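Local coordinates for protein lysozyme (Asticcacaulis excentricus, PDB 6H9D) that is the muramidase domain of SpmX, a phage-lysozyme relative that probably acts on peptidoglycan in cell morphogenesis and stalk synthesis, at residues L62-A67 with S86-I91. Numbering follows the deposited sequence.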
loop_
_atom_site.group_PDB
_atom_site.type_symbol
_atom_site.label_atom_id
_atom_site.label_comp_id
_atom_site.label_asym_id
_atom_site.label_seq_id
_atom_site.Cartn_x
_atom_site.Cartn_y
_atom_site.Cartn_z
ATOM N N LEU A 62 -2.577 6.834 -6.982
ATOM C CA LEU A 62 -1.860 7.887 -7.709
ATOM C C LEU A 62 -0.918 8.641 -6.780
ATOM O O LEU A 62 0.246 8.790 -7.125
ATOM C CB LEU A 62 -2.835 8.858 -8.383
ATOM C CG LEU A 62 -3.535 8.338 -9.637
ATOM C CD1 LEU A 62 -4.584 9.336 -10.124
ATOM C CD2 LEU A 62 -2.538 8.039 -10.748
ATOM N N PRO A 63 -1.354 9.171 -5.616
ATOM C CA PRO A 63 -0.451 9.883 -4.725
ATOM C C PRO A 63 0.621 8.998 -4.084
ATOM O O PRO A 63 1.694 9.495 -3.732
ATOM C CB PRO A 63 -1.340 10.502 -3.653
ATOM C CG PRO A 63 -2.637 9.729 -3.737
ATOM C CD PRO A 63 -2.748 9.222 -5.150
ATOM N N ILE A 64 0.344 7.700 -3.956
ATOM C CA ILE A 64 1.377 6.760 -3.471
ATOM C C ILE A 64 2.475 6.610 -4.532
ATOM O O ILE A 64 3.665 6.600 -4.181
ATOM C CB ILE A 64 0.788 5.382 -3.110
ATOM C CG1 ILE A 64 -0.498 5.494 -2.266
ATOM C CG2 ILE A 64 1.861 4.550 -2.430
ATOM C CD1 ILE A 64 -0.304 6.225 -0.960
ATOM N N VAL A 65 2.068 6.386 -5.785
ATOM C CA VAL A 65 2.986 6.267 -6.923
ATOM C C VAL A 65 3.865 7.533 -7.003
ATOM O O VAL A 65 5.088 7.445 -7.191
ATOM C CB VAL A 65 2.213 5.993 -8.228
ATOM C CG1 VAL A 65 3.047 6.201 -9.497
ATOM C CG2 VAL A 65 1.605 4.603 -8.221
ATOM N N GLU A 66 3.244 8.708 -6.821
ATOM C CA GLU A 66 3.965 9.989 -6.807
ATOM C C GLU A 66 4.959 10.038 -5.644
ATOM O O GLU A 66 6.112 10.391 -5.848
ATOM C CB GLU A 66 2.972 11.145 -6.722
ATOM C CG GLU A 66 2.253 11.359 -8.037
ATOM C CD GLU A 66 3.223 11.601 -9.183
ATOM O OE1 GLU A 66 3.990 12.584 -9.096
ATOM O OE2 GLU A 66 3.249 10.781 -10.127
ATOM N N ALA A 67 4.498 9.683 -4.433
ATOM C CA ALA A 67 5.305 9.723 -3.241
ATOM C C ALA A 67 6.540 8.816 -3.379
ATOM O O ALA A 67 7.635 9.208 -2.999
ATOM C CB ALA A 67 4.492 9.330 -2.041
ATOM N N SER A 86 2.853 -0.778 -2.514
ATOM C CA SER A 86 1.967 -1.553 -1.682
ATOM C C SER A 86 2.231 -1.208 -0.218
ATOM O O SER A 86 1.301 -0.947 0.567
ATOM C CB SER A 86 2.120 -3.045 -1.931
ATOM O OG SER A 86 1.254 -3.797 -1.071
ATOM N N PHE A 87 3.519 -1.143 0.115
ATOM C CA PHE A 87 3.971 -0.927 1.470
ATOM C C PHE A 87 3.599 0.502 1.914
ATOM O O PHE A 87 2.973 0.701 2.939
ATOM C CB PHE A 87 5.476 -1.171 1.549
ATOM C CG PHE A 87 6.072 -0.894 2.908
ATOM C CD1 PHE A 87 5.854 -1.760 3.963
ATOM C CD2 PHE A 87 6.840 0.236 3.125
ATOM C CE1 PHE A 87 6.390 -1.495 5.215
ATOM C CE2 PHE A 87 7.389 0.489 4.373
ATOM C CZ PHE A 87 7.159 -0.372 5.418
ATOM N N CYS A 88 3.926 1.471 1.063
ATOM C CA CYS A 88 3.644 2.874 1.302
ATOM C C CYS A 88 2.132 3.131 1.388
ATOM O O CYS A 88 1.700 3.863 2.254
ATOM C CB CYS A 88 4.288 3.750 0.240
ATOM S SG CYS A 88 4.008 5.507 0.601
ATOM N N PHE A 89 1.330 2.467 0.542
ATOM C CA PHE A 89 -0.120 2.534 0.613
ATOM C C PHE A 89 -0.615 2.072 1.983
ATOM O O PHE A 89 -1.530 2.655 2.569
ATOM C CB PHE A 89 -0.760 1.703 -0.508
ATOM C CG PHE A 89 -2.259 1.797 -0.617
ATOM C CD1 PHE A 89 -2.888 3.023 -0.760
ATOM C CD2 PHE A 89 -3.046 0.654 -0.591
ATOM C CE1 PHE A 89 -4.266 3.108 -0.867
ATOM C CE2 PHE A 89 -4.427 0.736 -0.684
ATOM C CZ PHE A 89 -5.039 1.961 -0.856
ATOM N N ASN A 90 -0.006 1.003 2.499
ATOM C CA ASN A 90 -0.464 0.375 3.712
ATOM C C ASN A 90 -0.095 1.243 4.927
ATOM O O ASN A 90 -0.907 1.402 5.821
ATOM C CB ASN A 90 0.109 -1.042 3.831
ATOM C CG ASN A 90 -0.342 -1.767 5.075
ATOM O OD1 ASN A 90 0.481 -2.325 5.789
ATOM N ND2 ASN A 90 -1.633 -1.737 5.350
ATOM N N ILE A 91 1.138 1.756 4.990
ATOM C CA ILE A 91 1.595 2.439 6.224
ATOM C C ILE A 91 1.348 3.954 6.114
ATOM O O ILE A 91 1.464 4.668 7.104
ATOM C CB ILE A 91 3.059 2.117 6.577
ATOM C CG1 ILE A 91 4.058 2.768 5.622
ATOM C CG2 ILE A 91 3.282 0.611 6.667
ATOM C CD1 ILE A 91 5.450 2.846 6.173
#
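In this phage-lysozyme fold, the long helix 50-71 packs against helix 78-91 near the centre of the chain, and Ile64 reaches from the first helix to Cys88 and Phe89 of the second. The helices come close here: CA of Ile64 lies 6.1 Å from CA of Phe89. Ile64 presents both of its branches. Its CG2 methyl stands anti to the backbone N and reaches the second helix between neighbouring residues, 3.7 Å from the backbone N of Phe89 and equally near CB of Cys88. SG of Cys88, also anti to its own backbone N (chi1 -177°), lies alongside the same methyl, 3.8 Å from Ile64 CG2. The other branch turns to Phe89: the side chains of Ile64 and Phe89 meet roughly at right angles, and the CD1 methyl of Ile64 sits 4.0 Å from CA of Phe89. The side-chain contacts are apolar, and Ile64 and Cys88 are buried. Helix 50-71 is kinked where the backbone N atoms of Pro63 and Ile64 have no bond to the turn before, the proline having no N-H to give; within 62-67, Glu66 N bonds to Leu62 O and Ala67 N to Pro63 O. Ile93 and Phe96 of helix 93-97 continue the packing beyond Cys88, while Ile14 of helix 8-16 touches Phe89. On another side of helix 78-91, Ser86 OG is hydrogen-bonded to Glu142 and Arg138 of helix 133-146, tying the same helix to the C-terminal one. At the Phe89 ring, CG1 of Ile64 approaches obliquely, 3.8 Å from ring atom CD1.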